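PDB 3NQP: SusD superfamily protein, which probably binds glycans at the outer membrane, as other SusD-family proteins do, and hands them to a partner transporter. Local coordinates for residues 295-300 and 337-342; 81-86 and 495-500; 112-117 and 178-183; 243-248 and 380-385. All blocks are in the same frame, centred on the assembly; numbering follows the deposited sequence.

Contact 1. Residues 295-300 and 337-342; sequences RYQANG and TFIASY
Tyr296 and Tyr342 meet as a single antiparallel hydrogen-bonded bridge that joins the loop 295-300 to strand 338-344. Tyr342 N donates to Tyr296 O at 2.7 Å, and Tyr296 N returns a bond of 3.0 Å to Tyr342 O. The two rings do not stack. Each instead offers an edge to the other's carbonyl: Tyr342 CD1 lies 3.5 Å from Tyr296 O, and Tyr296 CD2 has Tyr342 O near its ring plane. Having CG anti to its carbonyl carbon (chi1 -64°) brings the Tyr342 ring alongside the start of the type I turn 297-300, at Gln297 and Ala298, where Ala298 rests its CB 3.8 Å from CE1. Two waters add bridges between the segments. One molecule takes the N-H of Ala298 and donates to Ala340 O; a second joins Arg295 NH1 to Ser341 OG. The Arg295 chain, extended from CG to NE, takes its guanidinium to Ser291 OG and to a cation-pi contact with Tyr354, while Ser341 OG bonds His357. Strand 351-358 pairs antiparallel with strand 338-344 to make a two-stranded ribbon, and helix 321-325 touches Phe338 and Ala340.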
loop_
_atom_site.group_PDB
_atom_site.type_symbol
_atom_site.label_atom_id
_atom_site.label_comp_id
_atom_site.label_asym_id
_atom_site.label_seq_id
_atom_site.Cartn_x
_atom_site.Cartn_y
_atom_site.Cartn_z
ATOM N N ARG A 295 16.198 27.262 -1.028
ATOM C CA ARG A 295 16.938 26.734 0.098
ATOM C C ARG A 295 18.129 25.955 -0.510
ATOM O O ARG A 295 18.515 26.209 -1.679
ATOM C CB ARG A 295 16.040 25.872 0.987
ATOM C CG ARG A 295 14.900 26.657 1.599
ATOM C CD ARG A 295 14.255 26.067 2.858
ATOM N NE ARG A 295 13.266 27.047 3.310
ATOM C CZ ARG A 295 11.997 27.096 2.894
ATOM N NH1 ARG A 295 11.500 26.168 2.078
ATOM N NH2 ARG A 295 11.201 28.071 3.303
ATOM N N TYR A 296 18.716 25.043 0.262
ATOM C CA TYR A 296 19.978 24.427 -0.099
ATOM C C TYR A 296 19.912 22.906 -0.069
ATOM O O TYR A 296 19.124 22.320 0.630
ATOM C CB TYR A 296 21.105 24.923 0.817
ATOM C CG TYR A 296 21.250 26.407 0.759
ATOM C CD1 TYR A 296 22.078 26.994 -0.176
ATOM C CD2 TYR A 296 20.476 27.238 1.577
ATOM C CE1 TYR A 296 22.171 28.372 -0.281
ATOM C CE2 TYR A 296 20.562 28.619 1.480
ATOM C CZ TYR A 296 21.406 29.178 0.537
ATOM O OH TYR A 296 21.545 30.553 0.439
ATOM N N GLN A 297 20.773 22.299 -0.871
ATOM C CA GLN A 297 21.046 20.884 -0.840
ATOM C C GLN A 297 22.114 20.587 0.198
ATOM O O GLN A 297 22.808 21.490 0.675
ATOM C CB GLN A 297 21.534 20.441 -2.216
ATOM C CG GLN A 297 20.649 20.974 -3.339
ATOM C CD GLN A 297 21.012 20.419 -4.692
ATOM O OE1 GLN A 297 21.122 19.212 -4.854
ATOM N NE2 GLN A 297 21.127 21.287 -5.679
ATOM N N ALA A 298 22.277 19.300 0.466
ATOM C CA ALA A 298 23.215 18.760 1.420
ATOM C C ALA A 298 24.641 19.217 1.152
ATOM O O ALA A 298 25.386 19.400 2.098
ATOM C CB ALA A 298 23.153 17.159 1.440
ATOM N N ASN A 299 24.991 19.451 -0.115
ATOM C CA ASN A 299 26.378 19.888 -0.438
ATOM C C ASN A 299 26.541 21.385 -0.316
ATOM O O ASN A 299 27.594 21.917 -0.667
ATOM C CB ASN A 299 26.764 19.463 -1.868
ATOM C CG ASN A 299 25.959 20.162 -2.910
ATOM O OD1 ASN A 299 24.901 20.705 -2.585
ATOM N ND2 ASN A 299 26.400 20.120 -4.177
ATOM N N GLY A 300 25.464 22.089 0.052
ATOM C CA GLY A 300 25.497 23.551 0.215
ATOM C C GLY A 300 25.110 24.368 -0.999
ATOM O O GLY A 300 25.023 25.580 -0.934
ATOM N N THR A 337 14.817 7.338 -1.774
ATOM C CA THR A 337 13.461 7.685 -1.469
ATOM C C THR A 337 13.296 9.199 -1.415
ATOM O O THR A 337 12.271 9.724 -1.875
ATOM C CB THR A 337 12.985 7.023 -0.110
ATOM O OG1 THR A 337 13.163 5.577 -0.162
ATOM C CG2 THR A 337 11.515 7.409 0.186
ATOM N N PHE A 338 14.286 9.886 -0.832
ATOM C CA PHE A 338 14.187 11.261 -0.503
ATOM C C PHE A 338 15.353 12.111 -1.034
ATOM O O PHE A 338 16.473 11.631 -1.196
ATOM C CB PHE A 338 14.247 11.429 1.000
ATOM C CG PHE A 338 13.044 10.953 1.746
ATOM C CD1 PHE A 338 11.852 11.647 1.703
ATOM C CD2 PHE A 338 13.151 9.879 2.602
ATOM C CE1 PHE A 338 10.767 11.232 2.474
ATOM C CE2 PHE A 338 12.024 9.447 3.352
ATOM C CZ PHE A 338 10.882 10.156 3.295
ATOM N N ILE A 339 15.063 13.393 -1.275
ATOM C CA ILE A 339 16.085 14.433 -1.310
ATOM C C ILE A 339 15.753 15.396 -0.183
ATOM O O ILE A 339 14.589 15.671 0.093
ATOM C CB ILE A 339 16.182 15.206 -2.681
ATOM C CG1 ILE A 339 17.440 16.110 -2.703
ATOM C CG2 ILE A 339 14.860 15.975 -2.999
ATOM C CD1 ILE A 339 17.763 16.789 -4.124
ATOM N N ALA A 340 16.784 15.908 0.494
ATOM C CA ALA A 340 16.569 16.823 1.619
ATOM C C ALA A 340 16.829 18.273 1.181
ATOM O O ALA A 340 17.705 18.550 0.345
ATOM C CB ALA A 340 17.500 16.432 2.776
ATOM N N SER A 341 16.083 19.202 1.767
ATOM C CA SER A 341 16.357 20.625 1.589
ATOM C C SER A 341 16.736 21.189 2.951
ATOM O O SER A 341 16.188 20.782 3.988
ATOM C CB SER A 341 15.156 21.362 0.966
ATOM O OG SER A 341 13.965 21.282 1.749
ATOM N N TYR A 342 17.656 22.136 2.933
ATOM C CA TYR A 342 18.279 22.672 4.147
ATOM C C TYR A 342 18.198 24.213 4.198
ATOM O O TYR A 342 18.315 24.870 3.182
ATOM C CB TYR A 342 19.762 22.303 4.194
ATOM C CG TYR A 342 20.038 20.836 4.302
ATOM C CD1 TYR A 342 19.975 20.010 3.187
ATOM C CD2 TYR A 342 20.312 20.250 5.532
ATOM C CE1 TYR A 342 20.204 18.657 3.300
ATOM C CE2 TYR A 342 20.536 18.924 5.645
ATOM C CZ TYR A 342 20.484 18.124 4.539
ATOM O OH TYR A 342 20.709 16.759 4.665
HETATM O O HOH W 1 12.015 23.302 1.703
HETATM O O HOH W 2 19.998 17.433 -0.552
#

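Contact 2. Residues 81-86 and 495-500; sequences GVSKFG and PIEKTM
Glu497, the N-cap residue of helix 498-503, reaches back with its carboxylate to the loop 81-86 and joins two regions far apart in the sequence of this SusD-family fold. The close-packed part is apolar. Ile496 CG2 makes an off-centre CH-pi contact with the Phe85 ring, 4.2 Å from its centroid, and Met500, a selenomethionine, adds an oblique Met-aromatic contact with SE 5.3 Å from the same centroid. Met500 SE also rests 4.0 Å from Lys84 CA. Tyr135 of helix 110-135 also meets the Phe85 ring edge-to-face and touches Ile496. The other side is looser and wetter: Lys84 is exposed, its CB directed away from 495-500, and a water lies between Val82 O and Pro495 O, within hydrogen-bonding distance of both. A bend at chi2 (85°) swings the Glu497 carboxylate to the loop. Its OE1 accepts a hydrogen bond from a water that itself accepts one from Phe85 N, and its OE2 receives Lys84 N at 2.9 Å, the donor standing above the carboxylate plane.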
loop_
_atom_site.group_PDB
_atom_site.type_symbol
_atom_site.label_atom_id
_atom_site.label_comp_id
_atom_site.label_asym_id
_atom_site.label_seq_id
_atom_site.Cartn_x
_atom_site.Cartn_y
_atom_site.Cartn_z
ATOM N N GLY A 81 -13.081 11.383 5.326
ATOM C CA GLY A 81 -11.837 11.063 4.630
ATOM C C GLY A 81 -12.061 10.875 3.137
ATOM O O GLY A 81 -11.398 11.515 2.306
ATOM N N VAL A 82 -12.956 9.931 2.832
ATOM C CA VAL A 82 -13.464 9.691 1.486
ATOM C C VAL A 82 -14.977 9.678 1.551
ATOM O O VAL A 82 -15.536 9.525 2.637
ATOM C CB VAL A 82 -12.952 8.350 0.890
ATOM C CG1 VAL A 82 -11.384 8.330 0.853
ATOM C CG2 VAL A 82 -13.526 7.113 1.616
ATOM N N SER A 83 -15.621 9.832 0.395
ATOM C CA SER A 83 -17.066 9.758 0.278
ATOM C C SER A 83 -17.442 8.488 -0.418
ATOM O O SER A 83 -16.611 7.879 -1.084
ATOM C CB SER A 83 -17.593 10.899 -0.598
ATOM O OG SER A 83 -17.182 12.134 -0.047
ATOM N N LYS A 84 -18.720 8.121 -0.283
ATOM C CA LYS A 84 -19.350 7.070 -1.046
ATOM C C LYS A 84 -18.625 5.744 -0.964
ATOM O O LYS A 84 -18.454 5.080 -2.002
ATOM C CB LYS A 84 -19.512 7.478 -2.531
ATOM C CG LYS A 84 -20.260 8.784 -2.757
ATOM C CD LYS A 84 -20.639 9.047 -4.245
ATOM C CE LYS A 84 -19.449 9.620 -5.060
ATOM N NZ LYS A 84 -18.715 10.827 -4.475
ATOM N N PHE A 85 -18.249 5.332 0.256
ATOM C CA PHE A 85 -17.481 4.081 0.444
ATOM C C PHE A 85 -16.258 4.013 -0.481
ATOM O O PHE A 85 -15.905 2.967 -1.019
ATOM C CB PHE A 85 -18.370 2.851 0.213
ATOM C CG PHE A 85 -19.352 2.598 1.303
ATOM C CD1 PHE A 85 -18.953 2.036 2.493
ATOM C CD2 PHE A 85 -20.712 2.889 1.115
ATOM C CE1 PHE A 85 -19.846 1.766 3.478
ATOM C CE2 PHE A 85 -21.622 2.623 2.100
ATOM C CZ PHE A 85 -21.202 2.073 3.290
ATOM N N GLY A 86 -15.637 5.160 -0.708
ATOM C CA GLY A 86 -14.468 5.230 -1.556
ATOM C C GLY A 86 -14.764 5.036 -3.046
ATOM O O GLY A 86 -13.876 4.704 -3.807
ATOM N N PRO A 495 -15.850 6.379 9.323
ATOM C CA PRO A 495 -17.290 6.620 9.303
ATOM C C PRO A 495 -17.797 6.883 7.891
ATOM O O PRO A 495 -17.009 7.068 6.970
ATOM C CB PRO A 495 -17.420 7.883 10.130
ATOM C CG PRO A 495 -16.141 8.670 9.791
ATOM C CD PRO A 495 -15.092 7.635 9.496
ATOM N N ILE A 496 -19.110 6.845 7.714
ATOM C CA ILE A 496 -19.708 7.293 6.471
ATOM C C ILE A 496 -20.450 8.637 6.683
ATOM O O ILE A 496 -20.835 8.988 7.821
ATOM C CB ILE A 496 -20.555 6.189 5.853
ATOM C CG1 ILE A 496 -21.719 5.830 6.749
ATOM C CG2 ILE A 496 -19.682 4.893 5.571
ATOM C CD1 ILE A 496 -22.715 4.918 6.037
ATOM N N GLU A 497 -20.641 9.351 5.581
ATOM C CA GLU A 497 -21.181 10.723 5.554
ATOM C C GLU A 497 -22.636 10.771 6.020
ATOM O O GLU A 497 -23.451 9.955 5.590
ATOM C CB GLU A 497 -21.263 11.327 4.118
ATOM C CG GLU A 497 -20.128 11.273 3.218
ATOM C CD GLU A 497 -20.068 9.977 2.472
ATOM O OE1 GLU A 497 -19.617 9.025 3.115
ATOM O OE2 GLU A 497 -20.462 9.892 1.291
ATOM N N LYS A 498 -22.940 11.800 6.806
ATOM C CA LYS A 498 -24.289 12.140 7.231
ATOM C C LYS A 498 -25.226 12.224 6.034
ATOM O O LYS A 498 -26.335 11.758 6.108
ATOM C CB LYS A 498 -24.286 13.509 7.956
ATOM C CG LYS A 498 -25.610 13.903 8.641
ATOM C CD LYS A 498 -25.568 15.354 9.191
ATOM C CE LYS A 498 -26.841 15.729 10.023
ATOM N NZ LYS A 498 -26.872 15.087 11.405
ATOM N N THR A 499 -24.790 12.855 4.947
ATOM C CA THR A 499 -25.678 13.045 3.786
ATOM C C THR A 499 -26.128 11.708 3.236
ATOM O O THR A 499 -27.315 11.522 2.937
ATOM C CB THR A 499 -25.032 13.876 2.641
ATOM O OG1 THR A 499 -23.694 13.428 2.430
ATOM C CG2 THR A 499 -25.039 15.342 2.970
HETATM N N MSE A 500 -25.189 10.768 3.112
HETATM C CA MSE A 500 -25.520 9.393 2.662
HETATM C C MSE A 500 -26.463 8.673 3.618
HETATM O O MSE A 500 -27.372 7.942 3.190
HETATM C CB MSE A 500 -24.246 8.548 2.470
HETATM C CG MSE A 500 -23.867 8.303 1.030
HETATM SE SE MSE A 500 -22.874 6.651 0.704
HETATM C CE MSE A 500 -21.789 6.718 2.278
HETATM O O HOH W 3 -15.860 7.232 4.486
HETATM O O HOH W 4 -18.304 6.860 2.702
#

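Contact 3. Residues 112-117 and 178-183; sequences MKNFYL and MEYFGN
Tyr180 lays one face of its ring on Leu117, whose CB stands 3.6 Å from the centroid and almost on the ring normal, a well-centred CH-pi contact. Leu117 CD1 continues along the same ring to CE1 and CZ, at 3.6 Å from CE1. The amide of Asn114 approaches at the edge: OD1 lies 3.4 Å from Tyr180 CD1, with amide and ring planes 47° apart. Asn114 O presses 3.3 Å from Tyr180 CB, a close approach of backbone to side chain that reflects how near the helices come here, Asn114 CA to Tyr180 CA 4.9 Å. Phe115 and Phe181 form a T-shaped pair. Phe181 turns its edge to the face of Phe115, with planes at 70° and CE1 of Phe181 3.6 Å from CE1 of Phe115; the same Phe181 CE1 lies 3.6 Å from Phe115 O. Phe115 CG is anti to the backbone N (chi1 -166°), which brings a ring whose CB bond points away from helix 163-181 round to meet Phe181. Farther out, Met184 and Pro189 pack on Phe115, and Thr203 of helix 200-216 on Phe181. Gly182, the first residue past helix 163-181, has positive phi, and its carbonyl takes a bond from Lys200 NZ. Close packing between helices 110-135 and 163-181, here mainly aromatic and aliphatic, is consistent with the tetratricopeptide-like helical framework of SusD proteins.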
loop_
_atom_site.group_PDB
_atom_site.type_symbol
_atom_site.label_atom_id
_atom_site.label_comp_id
_atom_site.label_asym_id
_atom_site.label_seq_id
_atom_site.Cartn_x
_atom_site.Cartn_y
_atom_site.Cartn_z
HETATM N N MSE A 112 -8.457 -19.081 -21.496
HETATM C CA MSE A 112 -8.640 -17.649 -21.360
HETATM C C MSE A 112 -9.795 -17.324 -20.422
HETATM O O MSE A 112 -9.687 -16.415 -19.608
HETATM C CB MSE A 112 -8.869 -16.991 -22.724
HETATM C CG MSE A 112 -9.066 -15.460 -22.638
HETATM SE SE MSE A 112 -9.187 -14.639 -24.371
HETATM C CE MSE A 112 -7.380 -14.752 -25.011
ATOM N N LYS A 113 -10.894 -18.053 -20.542
ATOM C CA LYS A 113 -12.028 -17.854 -19.637
ATOM C C LYS A 113 -11.575 -18.029 -18.162
ATOM O O LYS A 113 -11.902 -17.212 -17.306
ATOM C CB LYS A 113 -13.150 -18.821 -19.974
ATOM C CG LYS A 113 -14.375 -18.717 -19.088
ATOM C CD LYS A 113 -15.246 -19.953 -19.170
ATOM C CE LYS A 113 -16.043 -20.035 -20.415
ATOM N NZ LYS A 113 -17.063 -21.151 -20.375
ATOM N N ASN A 114 -10.859 -19.115 -17.886
ATOM C CA ASN A 114 -10.436 -19.434 -16.541
ATOM C C ASN A 114 -9.419 -18.379 -16.054
ATOM O O ASN A 114 -9.451 -17.988 -14.894
ATOM C CB ASN A 114 -9.823 -20.828 -16.476
ATOM C CG ASN A 114 -10.838 -21.923 -16.603
ATOM O OD1 ASN A 114 -12.038 -21.696 -16.435
ATOM N ND2 ASN A 114 -10.365 -23.118 -16.895
ATOM N N PHE A 115 -8.532 -17.925 -16.943
ATOM C CA PHE A 115 -7.557 -16.891 -16.552
ATOM C C PHE A 115 -8.246 -15.596 -16.177
ATOM O O PHE A 115 -7.944 -14.997 -15.146
ATOM C CB PHE A 115 -6.514 -16.629 -17.632
ATOM C CG PHE A 115 -5.354 -15.832 -17.113
ATOM C CD1 PHE A 115 -4.345 -16.463 -16.420
ATOM C CD2 PHE A 115 -5.320 -14.463 -17.240
ATOM C CE1 PHE A 115 -3.303 -15.739 -15.903
ATOM C CE2 PHE A 115 -4.261 -13.738 -16.702
ATOM C CZ PHE A 115 -3.267 -14.389 -16.056
ATOM N N TYR A 116 -9.189 -15.181 -17.024
ATOM C CA TYR A 116 -9.978 -13.991 -16.799
ATOM C C TYR A 116 -10.824 -14.118 -15.541
ATOM O O TYR A 116 -10.887 -13.184 -14.744
ATOM C CB TYR A 116 -10.861 -13.676 -18.009
ATOM C CG TYR A 116 -10.145 -13.104 -19.229
ATOM C CD1 TYR A 116 -8.811 -12.712 -19.176
ATOM C CD2 TYR A 116 -10.827 -12.942 -20.432
ATOM C CE1 TYR A 116 -8.163 -12.158 -20.286
ATOM C CE2 TYR A 116 -10.197 -12.360 -21.557
ATOM C CZ TYR A 116 -8.867 -11.988 -21.474
ATOM O OH TYR A 116 -8.253 -11.436 -22.551
ATOM N N LEU A 117 -11.446 -15.267 -15.330
ATOM C CA LEU A 117 -12.280 -15.418 -14.126
ATOM C C LEU A 117 -11.371 -15.422 -12.860
ATOM O O LEU A 117 -11.699 -14.809 -11.856
ATOM C CB LEU A 117 -13.199 -16.636 -14.220
ATOM C CG LEU A 117 -14.348 -16.436 -15.215
ATOM C CD1 LEU A 117 -15.118 -17.720 -15.454
ATOM C CD2 LEU A 117 -15.260 -15.261 -14.771
HETATM N N MSE A 178 -8.214 -18.941 -7.108
HETATM C CA MSE A 178 -7.196 -20.012 -7.230
HETATM C C MSE A 178 -7.770 -21.187 -8.056
HETATM O O MSE A 178 -7.058 -21.852 -8.831
HETATM C CB MSE A 178 -6.710 -20.499 -5.861
HETATM C CG MSE A 178 -6.141 -19.472 -4.945
HETATM SE SE MSE A 178 -4.445 -18.855 -5.768
HETATM C CE MSE A 178 -3.513 -20.525 -5.661
ATOM N N GLU A 179 -9.062 -21.471 -7.891
ATOM C CA GLU A 179 -9.612 -22.605 -8.590
ATOM C C GLU A 179 -9.563 -22.375 -10.086
ATOM O O GLU A 179 -9.203 -23.260 -10.850
ATOM C CB GLU A 179 -11.047 -22.862 -8.121
ATOM C CG GLU A 179 -11.700 -24.084 -8.674
ATOM C CD GLU A 179 -13.156 -24.181 -8.195
ATOM O OE1 GLU A 179 -13.436 -23.782 -7.036
ATOM O OE2 GLU A 179 -14.012 -24.606 -8.994
ATOM N N TYR A 180 -9.893 -21.165 -10.508
ATOM C CA TYR A 180 -9.850 -20.832 -11.922
ATOM C C TYR A 180 -8.425 -20.743 -12.471
ATOM O O TYR A 180 -8.174 -21.214 -13.557
ATOM C CB TYR A 180 -10.622 -19.527 -12.213
ATOM C CG TYR A 180 -12.103 -19.688 -12.333
ATOM C CD1 TYR A 180 -12.667 -20.363 -13.406
ATOM C CD2 TYR A 180 -12.953 -19.131 -11.387
ATOM C CE1 TYR A 180 -14.019 -20.501 -13.540
ATOM C CE2 TYR A 180 -14.323 -19.261 -11.513
ATOM C CZ TYR A 180 -14.859 -19.943 -12.577
ATOM O OH TYR A 180 -16.234 -20.054 -12.662
ATOM N N PHE A 181 -7.505 -20.126 -11.744
ATOM C CA PHE A 181 -6.119 -20.016 -12.219
ATOM C C PHE A 181 -5.456 -21.416 -12.376
ATOM O O PHE A 181 -4.582 -21.622 -13.236
ATOM C CB PHE A 181 -5.300 -19.168 -11.248
ATOM C CG PHE A 181 -5.420 -17.652 -11.448
ATOM C CD1 PHE A 181 -5.224 -17.079 -12.681
ATOM C CD2 PHE A 181 -5.608 -16.807 -10.362
ATOM C CE1 PHE A 181 -5.277 -15.701 -12.841
ATOM C CE2 PHE A 181 -5.700 -15.454 -10.523
ATOM C CZ PHE A 181 -5.541 -14.898 -11.787
ATOM N N GLY A 182 -5.852 -22.361 -11.518
ATOM C CA GLY A 182 -5.325 -23.728 -11.519
ATOM C C GLY A 182 -3.821 -23.728 -11.458
ATOM O O GLY A 182 -3.238 -23.161 -10.532
ATOM N N ASN A 183 -3.209 -24.359 -12.463
ATOM C CA ASN A 183 -1.741 -24.434 -12.612
ATOM C C ASN A 183 -1.138 -23.341 -13.505
ATOM O O ASN A 183 0.028 -23.383 -13.796
ATOM C CB ASN A 183 -1.334 -25.808 -13.161
ATOM C CG ASN A 183 -1.417 -26.917 -12.114
ATOM O OD1 ASN A 183 -0.853 -26.812 -11.009
ATOM N ND2 ASN A 183 -2.066 -28.018 -12.478
#

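Contact 4. Residues 243-248 and 380-385; sequences YNLKML and YRLPWV
Leu382 pushes its two methyls against the extended loop 243-248: CD1 reaches Leu245 CB at 3.8 Å, while CD2 meets the peptide between Lys246 and Met247, 3.4 Å from Met247 N. This is the first turn of helix 382-396, which follows strand 377-381 with Arg381 as N-cap, so the loop covers a strand-to-helix junction of the SusD fold. The chi1 of -156° sets CG of Leu382 roughly opposite the backbone N, and chi2 near 62° spreads the methyls along the loop. The contact between these segments is apolar packing, with polar groups held elsewhere: the Arg381 guanidinium forms salt bridges with Glu445, Glu449 and Glu264. Glu264 also accepts Leu248 N, linking loop and junction through a shared carboxylate. From the helix 228-241 side, Leu240 packs on Leu382 and Val239 on Leu245. At the other end Met247, a selenomethionine, crosses Pro383 obliquely; its SE lies 3.9 Å from Pro383 CG, and its own CG is 4.0 Å from that same ring carbon.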
loop_
_atom_site.group_PDB
_atom_site.type_symbol
_atom_site.label_atom_id
_atom_site.label_comp_id
_atom_site.label_asym_id
_atom_site.label_seq_id
_atom_site.Cartn_x
_atom_site.Cartn_y
_atom_site.Cartn_z
ATOM N N TYR A 243 7.541 -18.974 -8.704
ATOM C CA TYR A 243 7.295 -17.956 -9.722
ATOM C C TYR A 243 8.539 -17.268 -10.281
ATOM O O TYR A 243 8.429 -16.253 -10.968
ATOM C CB TYR A 243 6.303 -16.891 -9.167
ATOM C CG TYR A 243 4.933 -17.439 -8.807
ATOM C CD1 TYR A 243 3.922 -17.496 -9.731
ATOM C CD2 TYR A 243 4.660 -17.878 -7.516
ATOM C CE1 TYR A 243 2.676 -18.001 -9.392
ATOM C CE2 TYR A 243 3.421 -18.377 -7.157
ATOM C CZ TYR A 243 2.420 -18.439 -8.096
ATOM O OH TYR A 243 1.196 -18.926 -7.701
ATOM N N ASN A 244 9.721 -17.777 -9.960
ATOM C CA ASN A 244 10.955 -17.196 -10.449
ATOM C C ASN A 244 11.194 -15.774 -10.021
ATOM O O ASN A 244 11.872 -15.036 -10.717
ATOM C CB ASN A 244 10.976 -17.225 -11.995
ATOM C CG ASN A 244 10.944 -18.625 -12.548
ATOM O OD1 ASN A 244 10.058 -18.977 -13.338
ATOM N ND2 ASN A 244 11.878 -19.453 -12.095
ATOM N N LEU A 245 10.623 -15.375 -8.893
ATOM C CA LEU A 245 10.805 -14.039 -8.372
ATOM C C LEU A 245 12.179 -13.881 -7.702
ATOM O O LEU A 245 12.694 -14.827 -7.060
ATOM C CB LEU A 245 9.677 -13.705 -7.368
ATOM C CG LEU A 245 8.288 -13.580 -7.979
ATOM C CD1 LEU A 245 7.146 -13.889 -6.968
ATOM C CD2 LEU A 245 8.114 -12.166 -8.664
ATOM N N LYS A 246 12.752 -12.673 -7.794
ATOM C CA LYS A 246 14.024 -12.380 -7.135
ATOM C C LYS A 246 14.087 -10.941 -6.704
ATOM O O LYS A 246 13.652 -10.094 -7.434
ATOM C CB LYS A 246 15.202 -12.594 -8.111
ATOM C CG LYS A 246 15.253 -13.958 -8.792
ATOM C CD LYS A 246 16.600 -14.188 -9.546
ATOM C CE LYS A 246 16.396 -14.398 -11.045
ATOM N NZ LYS A 246 15.447 -15.525 -11.302
HETATM N N MSE A 247 14.722 -10.669 -5.567
HETATM C CA MSE A 247 14.978 -9.292 -5.118
HETATM C C MSE A 247 16.106 -8.707 -5.968
HETATM O O MSE A 247 17.069 -9.402 -6.249
HETATM C CB MSE A 247 15.374 -9.314 -3.656
HETATM C CG MSE A 247 15.176 -8.028 -2.930
HETATM SE SE MSE A 247 15.456 -8.094 -1.080
HETATM C CE MSE A 247 16.944 -9.325 -1.046
ATOM N N LEU A 248 15.955 -7.466 -6.424
ATOM C CA LEU A 248 16.994 -6.803 -7.190
ATOM C C LEU A 248 18.143 -6.386 -6.279
ATOM O O LEU A 248 17.960 -6.109 -5.075
ATOM C CB LEU A 248 16.457 -5.592 -7.964
ATOM C CG LEU A 248 15.231 -5.749 -8.858
ATOM C CD1 LEU A 248 15.022 -4.432 -9.654
ATOM C CD2 LEU A 248 15.296 -7.013 -9.788
ATOM N N TYR A 380 2.325 -5.464 -4.825
ATOM C CA TYR A 380 3.086 -6.533 -4.161
ATOM C C TYR A 380 4.448 -6.683 -4.823
ATOM O O TYR A 380 4.494 -6.807 -6.041
ATOM C CB TYR A 380 2.393 -7.870 -4.260
ATOM C CG TYR A 380 1.050 -7.906 -3.636
ATOM C CD1 TYR A 380 0.919 -7.781 -2.244
ATOM C CD2 TYR A 380 -0.100 -8.019 -4.397
ATOM C CE1 TYR A 380 -0.278 -7.807 -1.637
ATOM C CE2 TYR A 380 -1.362 -8.047 -3.766
ATOM C CZ TYR A 380 -1.436 -7.928 -2.381
ATOM O OH TYR A 380 -2.637 -7.959 -1.691
ATOM N N ARG A 381 5.516 -6.669 -4.021
ATOM C CA ARG A 381 6.859 -7.070 -4.498
ATOM C C ARG A 381 7.564 -7.955 -3.434
ATOM O O ARG A 381 7.073 -8.111 -2.309
ATOM C CB ARG A 381 7.666 -5.836 -4.868
ATOM C CG ARG A 381 7.825 -4.839 -3.804
ATOM C CD ARG A 381 8.717 -3.692 -4.268
ATOM N NE ARG A 381 8.838 -2.670 -3.242
ATOM C CZ ARG A 381 9.821 -2.569 -2.333
ATOM N NH1 ARG A 381 10.837 -3.419 -2.263
ATOM N NH2 ARG A 381 9.783 -1.582 -1.464
ATOM N N LEU A 382 8.677 -8.565 -3.790
ATOM C CA LEU A 382 9.192 -9.675 -2.988
ATOM C C LEU A 382 9.548 -9.317 -1.527
ATOM O O LEU A 382 9.247 -10.112 -0.653
ATOM C CB LEU A 382 10.386 -10.340 -3.708
ATOM C CG LEU A 382 10.704 -11.782 -3.366
ATOM C CD1 LEU A 382 9.449 -12.657 -3.768
ATOM C CD2 LEU A 382 12.022 -12.202 -4.118
ATOM N N PRO A 383 10.200 -8.151 -1.232
ATOM C CA PRO A 383 10.478 -7.880 0.181
ATOM C C PRO A 383 9.220 -7.775 1.076
ATOM O O PRO A 383 9.300 -8.021 2.301
ATOM C CB PRO A 383 11.246 -6.526 0.168
ATOM C CG PRO A 383 11.892 -6.478 -1.201
ATOM C CD PRO A 383 10.807 -7.140 -2.100
ATOM N N TRP A 384 8.082 -7.429 0.491
ATOM C CA TRP A 384 6.799 -7.493 1.229
ATOM C C TRP A 384 6.528 -8.939 1.650
ATOM O O TRP A 384 6.057 -9.190 2.761
ATOM C CB TRP A 384 5.643 -6.883 0.412
ATOM C CG TRP A 384 4.290 -6.984 1.087
ATOM C CD1 TRP A 384 3.708 -6.065 1.898
ATOM C CD2 TRP A 384 3.382 -8.051 0.975
ATOM N NE1 TRP A 384 2.489 -6.506 2.331
ATOM C CE2 TRP A 384 2.269 -7.740 1.787
ATOM C CE3 TRP A 384 3.409 -9.281 0.294
ATOM C CZ2 TRP A 384 1.179 -8.605 1.927
ATOM C CZ3 TRP A 384 2.332 -10.107 0.398
ATOM C CH2 TRP A 384 1.236 -9.780 1.211
ATOM N N VAL A 385 6.830 -9.892 0.774
ATOM C CA VAL A 385 6.549 -11.303 1.054
ATOM C C VAL A 385 7.449 -11.717 2.231
ATOM O O VAL A 385 6.987 -12.293 3.234
ATOM C CB VAL A 385 6.673 -12.230 -0.194
ATOM C CG1 VAL A 385 6.467 -13.663 0.220
ATOM C CG2 VAL A 385 5.676 -11.806 -1.366
#

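Overall arrangement
From the N terminus, the loop 81-86 comes first, and contact 2 pairs it with 495-500 near the C terminus, closing a loop of 408 residues that holds the other three contacts. Contact 3 closes early within it, joining helices 110-135 and 163-181. Contact 4 opens next at 243-248 and closes at 380-385, tying the loop after helix 228-241 to the start of helix 382-396; between its ends contact 1 opens and closes, tying a loop to strand 338-344. Contacts 3 and 4 are thus in series and approach to about 5 Å between nearest atoms, whereas contacts 1 and 3 lie on opposite sides of the chain's centre, with centres 49 Å apart. None of the loops cross.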